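Local coordinates for endo-beta-1,4-glucanase (Bacillus licheniformis, PDB 2JEN), which hydrolyses internal beta-1,4-glucosidic links of plant cell-wall glucans and is a family 12 xyloglucanase, at residues Phe108-Val122 / Leu229-Gly241. The protein carries 1 engineered substitution. Numbering follows the deposited sequence.
Sequences FPTRLSDQKNINTKV and LSKTKYVSSVEFG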
# COMPACT_ATOMS: atom_id res chain seq x y z
N PHE A 108 -10.65 -6.65 -36.35
CA PHE A 108 -10.92 -8.07 -36.08
C PHE A 108 -12.41 -8.26 -35.96
O PHE A 108 -13.13 -7.36 -35.50
CB PHE A 108 -10.15 -8.52 -34.83
CG PHE A 108 -8.69 -8.32 -34.96
CD1 PHE A 108 -7.97 -9.02 -35.91
CD2 PHE A 108 -8.01 -7.35 -34.22
CE1 PHE A 108 -6.63 -8.78 -36.09
CE2 PHE A 108 -6.69 -7.13 -34.38
CZ PHE A 108 -5.99 -7.84 -35.35
N PRO A 109 -12.93 -9.42 -36.38
CA PRO A 109 -12.18 -10.56 -36.92
C PRO A 109 -11.87 -10.41 -38.39
O PRO A 109 -12.57 -9.68 -39.09
CB PRO A 109 -13.16 -11.73 -36.71
CG PRO A 109 -14.48 -11.10 -36.90
CD PRO A 109 -14.36 -9.72 -36.29
N THR A 110 -10.78 -11.04 -38.84
CA THR A 110 -10.41 -11.06 -40.24
C THR A 110 -10.09 -12.49 -40.65
O THR A 110 -9.27 -13.16 -40.03
CB THR A 110 -9.24 -10.07 -40.53
OG1 THR A 110 -8.97 -9.99 -41.94
CG2 THR A 110 -7.95 -10.38 -39.84
N ARG A 111 -10.72 -12.93 -41.74
CA ARG A 111 -10.56 -14.29 -42.19
C ARG A 111 -9.23 -14.44 -42.91
O ARG A 111 -8.87 -13.62 -43.73
CB ARG A 111 -11.70 -14.71 -43.10
CG ARG A 111 -11.98 -16.20 -42.97
CD ARG A 111 -13.07 -16.72 -43.85
NE ARG A 111 -13.63 -17.96 -43.30
CZ ARG A 111 -14.74 -18.55 -43.74
NH1 ARG A 111 -15.44 -18.01 -44.74
NH2 ARG A 111 -15.18 -19.64 -43.14
N LEU A 112 -8.48 -15.50 -42.63
CA LEU A 112 -7.18 -15.63 -43.26
C LEU A 112 -7.27 -15.65 -44.80
O LEU A 112 -6.41 -15.13 -45.49
CB LEU A 112 -6.46 -16.89 -42.75
CG LEU A 112 -5.97 -16.83 -41.30
CD1 LEU A 112 -5.37 -18.21 -40.98
CD2 LEU A 112 -4.94 -15.68 -41.15
N SER A 113 -8.34 -16.23 -45.32
CA SER A 113 -8.51 -16.30 -46.78
C SER A 113 -8.76 -14.94 -47.43
O SER A 113 -8.64 -14.80 -48.66
CB SER A 113 -9.64 -17.26 -47.13
OG SER A 113 -10.84 -16.90 -46.51
N ASP A 114 -9.07 -13.91 -46.63
CA ASP A 114 -9.15 -12.54 -47.16
C ASP A 114 -7.80 -11.89 -47.33
O ASP A 114 -7.70 -10.85 -47.97
CB ASP A 114 -10.11 -11.71 -46.32
CG ASP A 114 -11.55 -12.15 -46.52
OD1 ASP A 114 -11.87 -12.65 -47.64
OD2 ASP A 114 -12.37 -11.99 -45.62
N GLN A 115 -6.76 -12.51 -46.77
CA GLN A 115 -5.35 -12.16 -47.00
C GLN A 115 -5.05 -10.71 -46.67
O GLN A 115 -4.22 -10.08 -47.30
CB GLN A 115 -4.89 -12.49 -48.45
CG GLN A 115 -4.64 -13.99 -48.70
CD GLN A 115 -3.43 -14.55 -47.97
OE1 GLN A 115 -2.30 -14.07 -48.12
NE2 GLN A 115 -3.65 -15.59 -47.21
N LYS A 116 -5.65 -10.18 -45.59
CA LYS A 116 -5.28 -8.83 -45.14
C LYS A 116 -3.92 -8.80 -44.49
O LYS A 116 -3.48 -9.77 -43.85
CB LYS A 116 -6.33 -8.26 -44.20
CG LYS A 116 -7.69 -8.27 -44.81
CD LYS A 116 -8.56 -7.10 -44.40
CE LYS A 116 -9.56 -6.81 -45.50
NZ LYS A 116 -10.02 -8.07 -46.18
N ASN A 117 -3.22 -7.69 -44.68
CA ASN A 117 -2.01 -7.43 -43.94
C ASN A 117 -2.44 -7.10 -42.52
O ASN A 117 -3.43 -6.42 -42.32
CB ASN A 117 -1.25 -6.28 -44.58
CG ASN A 117 -0.79 -6.64 -45.95
OD1 ASN A 117 -0.11 -7.64 -46.10
ND2 ASN A 117 -1.23 -5.89 -46.97
N ILE A 118 -1.71 -7.61 -41.55
CA ILE A 118 -1.95 -7.29 -40.14
C ILE A 118 -0.62 -6.74 -39.62
O ILE A 118 0.27 -7.48 -39.21
CB ILE A 118 -2.42 -8.49 -39.34
CG1 ILE A 118 -3.67 -9.11 -39.96
CG2 ILE A 118 -2.65 -8.07 -37.88
CD1 ILE A 118 -4.11 -10.38 -39.29
N ASN A 119 -0.44 -5.43 -39.78
CA ASN A 119 0.80 -4.78 -39.53
C ASN A 119 0.91 -4.35 -38.09
O ASN A 119 0.03 -3.68 -37.58
CB ASN A 119 0.94 -3.58 -40.44
CG ASN A 119 1.00 -3.98 -41.92
OD1 ASN A 119 0.30 -3.44 -42.74
ND2 ASN A 119 1.87 -4.88 -42.21
N THR A 120 1.96 -4.79 -37.42
CA THR A 120 2.19 -4.39 -36.04
C THR A 120 3.55 -3.73 -35.86
O THR A 120 4.52 -4.11 -36.47
CB THR A 120 2.08 -5.61 -35.15
OG1 THR A 120 3.18 -6.52 -35.41
CG2 THR A 120 0.70 -6.28 -35.30
N LYS A 121 3.59 -2.74 -34.98
CA LYS A 121 4.79 -2.06 -34.60
C LYS A 121 4.81 -1.97 -33.08
O LYS A 121 3.79 -1.63 -32.48
CB LYS A 121 4.80 -0.64 -35.17
CG LYS A 121 4.49 -0.53 -36.65
CD LYS A 121 4.65 0.90 -37.14
N VAL A 122 5.95 -2.30 -32.50
CA VAL A 122 6.17 -2.09 -31.07
C VAL A 122 7.61 -1.70 -30.83
O VAL A 122 8.54 -2.17 -31.50
CB VAL A 122 5.74 -3.35 -30.23
CG1 VAL A 122 6.70 -4.54 -30.46
CG2 VAL A 122 5.63 -3.03 -28.73
N LEU A 229 -2.47 -24.85 -40.57
CA LEU A 229 -3.49 -23.86 -40.28
C LEU A 229 -4.34 -23.67 -41.52
O LEU A 229 -3.79 -23.40 -42.61
CB LEU A 229 -2.79 -22.56 -39.88
CG LEU A 229 -3.65 -21.41 -39.37
CD1 LEU A 229 -4.40 -21.79 -38.09
CD2 LEU A 229 -2.74 -20.23 -39.15
N SER A 230 -5.65 -23.79 -41.37
CA SER A 230 -6.59 -23.55 -42.44
C SER A 230 -6.88 -22.07 -42.64
O SER A 230 -7.12 -21.35 -41.69
CB SER A 230 -7.89 -24.28 -42.15
OG SER A 230 -8.87 -23.92 -43.12
N LYS A 231 -6.92 -21.61 -43.89
CA LYS A 231 -7.26 -20.19 -44.11
C LYS A 231 -8.75 -19.88 -43.98
O LYS A 231 -9.14 -18.71 -44.09
CB LYS A 231 -6.64 -19.64 -45.39
CG LYS A 231 -5.10 -19.65 -45.37
CD LYS A 231 -4.48 -18.86 -46.49
CE LYS A 231 -2.99 -19.04 -46.61
NZ LYS A 231 -2.41 -18.25 -47.73
N THR A 232 -9.57 -20.88 -43.64
CA THR A 232 -10.94 -20.62 -43.25
C THR A 232 -11.03 -19.95 -41.85
O THR A 232 -12.07 -19.44 -41.46
CB THR A 232 -11.82 -21.88 -43.19
OG1 THR A 232 -11.28 -22.83 -42.27
CG2 THR A 232 -11.90 -22.52 -44.57
N LYS A 233 -9.96 -20.04 -41.07
CA LYS A 233 -10.02 -19.49 -39.73
C LYS A 233 -9.90 -17.98 -39.72
O LYS A 233 -9.39 -17.34 -40.65
CB LYS A 233 -9.00 -20.18 -38.83
CG LYS A 233 -9.41 -21.60 -38.53
CD LYS A 233 -8.30 -22.34 -37.89
CE LYS A 233 -8.75 -23.68 -37.38
NZ LYS A 233 -7.62 -24.40 -36.71
N TYR A 234 -10.40 -17.42 -38.65
CA TYR A 234 -10.38 -15.97 -38.42
C TYR A 234 -9.34 -15.60 -37.39
O TYR A 234 -9.23 -16.25 -36.35
CB TYR A 234 -11.74 -15.52 -37.86
CG TYR A 234 -12.84 -15.59 -38.88
CD1 TYR A 234 -13.58 -16.74 -39.04
CD2 TYR A 234 -13.13 -14.49 -39.68
CE1 TYR A 234 -14.59 -16.81 -40.00
CE2 TYR A 234 -14.13 -14.57 -40.66
CZ TYR A 234 -14.85 -15.71 -40.78
OH TYR A 234 -15.86 -15.79 -41.74
N VAL A 235 -8.59 -14.51 -37.66
CA VAL A 235 -7.82 -13.89 -36.61
C VAL A 235 -8.76 -13.03 -35.76
O VAL A 235 -9.47 -12.17 -36.27
CB VAL A 235 -6.66 -13.06 -37.17
CG1 VAL A 235 -5.88 -12.37 -36.04
CG2 VAL A 235 -5.74 -13.90 -38.09
N SER A 236 -8.79 -13.32 -34.46
CA SER A 236 -9.70 -12.69 -33.51
C SER A 236 -9.05 -11.57 -32.69
O SER A 236 -9.74 -10.68 -32.23
CB SER A 236 -10.24 -13.72 -32.55
OG SER A 236 -10.81 -14.79 -33.26
N SER A 237 -7.75 -11.64 -32.52
CA SER A 237 -7.02 -10.79 -31.55
C SER A 237 -5.57 -10.72 -31.92
O SER A 237 -5.00 -11.73 -32.34
CB SER A 237 -7.20 -11.47 -30.17
OG SER A 237 -6.54 -10.81 -29.13
N VAL A 238 -4.94 -9.56 -31.69
CA VAL A 238 -3.50 -9.43 -31.58
C VAL A 238 -3.24 -8.73 -30.27
O VAL A 238 -3.75 -7.63 -30.02
CB VAL A 238 -2.88 -8.64 -32.75
CG1 VAL A 238 -1.41 -8.38 -32.52
CG2 VAL A 238 -3.11 -9.39 -34.07
N GLU A 239 -2.47 -9.41 -29.43
CA GLU A 239 -2.12 -8.92 -28.10
C GLU A 239 -0.61 -8.85 -28.00
O GLU A 239 0.10 -9.61 -28.68
CB GLU A 239 -2.66 -9.85 -27.01
CG GLU A 239 -4.08 -10.27 -27.22
CD GLU A 239 -4.71 -11.08 -26.13
OE1 GLU A 239 -4.04 -11.41 -25.13
OE2 GLU A 239 -5.91 -11.41 -26.29
N PHE A 240 -0.08 -7.98 -27.15
CA PHE A 240 1.35 -7.93 -26.88
C PHE A 240 1.53 -7.75 -25.39
O PHE A 240 0.92 -6.86 -24.79
CB PHE A 240 2.04 -6.78 -27.59
CG PHE A 240 3.51 -6.68 -27.28
CD1 PHE A 240 3.97 -5.83 -26.31
CD2 PHE A 240 4.43 -7.49 -27.94
CE1 PHE A 240 5.32 -5.79 -26.00
CE2 PHE A 240 5.76 -7.46 -27.63
CZ PHE A 240 6.21 -6.59 -26.67
N GLY A 241 2.35 -8.60 -24.78
CA GLY A 241 2.57 -8.45 -23.35
C GLY A 241 3.73 -9.25 -22.86
O GLY A 241 4.56 -9.69 -23.67
O HOH W 1 -14.26 -20.48 -40.21
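Thr-232 O is gripped twice: Arg-111 NE donates to it at 2.8 Å with an N-H...O angle of 166°, and a water that also accepts from Arg-111 NH2 donates to it. Thr-232 belongs to a type I turn, Ser-230 to Lys-233, leading into strand 234-241 of the family 12 beta-sandwich. The carbonyl oxygen lies at the guanidinium edge, near its plane, while NE is tilted 34° from the carbonyl plane. An extended chain from CG to NE carries Arg-111 across the Tyr-234 ring, CG standing over one face at 3.7 Å from the centroid, a CH-pi contact; guanidinium and ring planes are only 15° apart. These two residues form a non-hydrogen-bonded antiparallel pair. The neighbouring pair, Thr-110 with Val-235, is hydrogen-bonded in both directions, Val-235 N reaching Thr-110 O at 2.8 Å. Leu-112 N to Lys-233 O, at 2.9 Å and nearly straight, extends the pairing to the turn. Across the interior of the sandwich, strand 118-122 belongs to the opposing sheet, its axis 10.0 Å from that of strand 234-241. Between the sheets, Val-238 CG2 meets Phe-108 CZ at 3.5 Å, and Val-235 splits its methyls: CG1 touches the Phe-108 ring, CG2 meets Leu-112 CD2 at 3.6 Å. Farther along, Val-122 CG2 sits over the Phe-240 ring, 4.1 Å from its centroid.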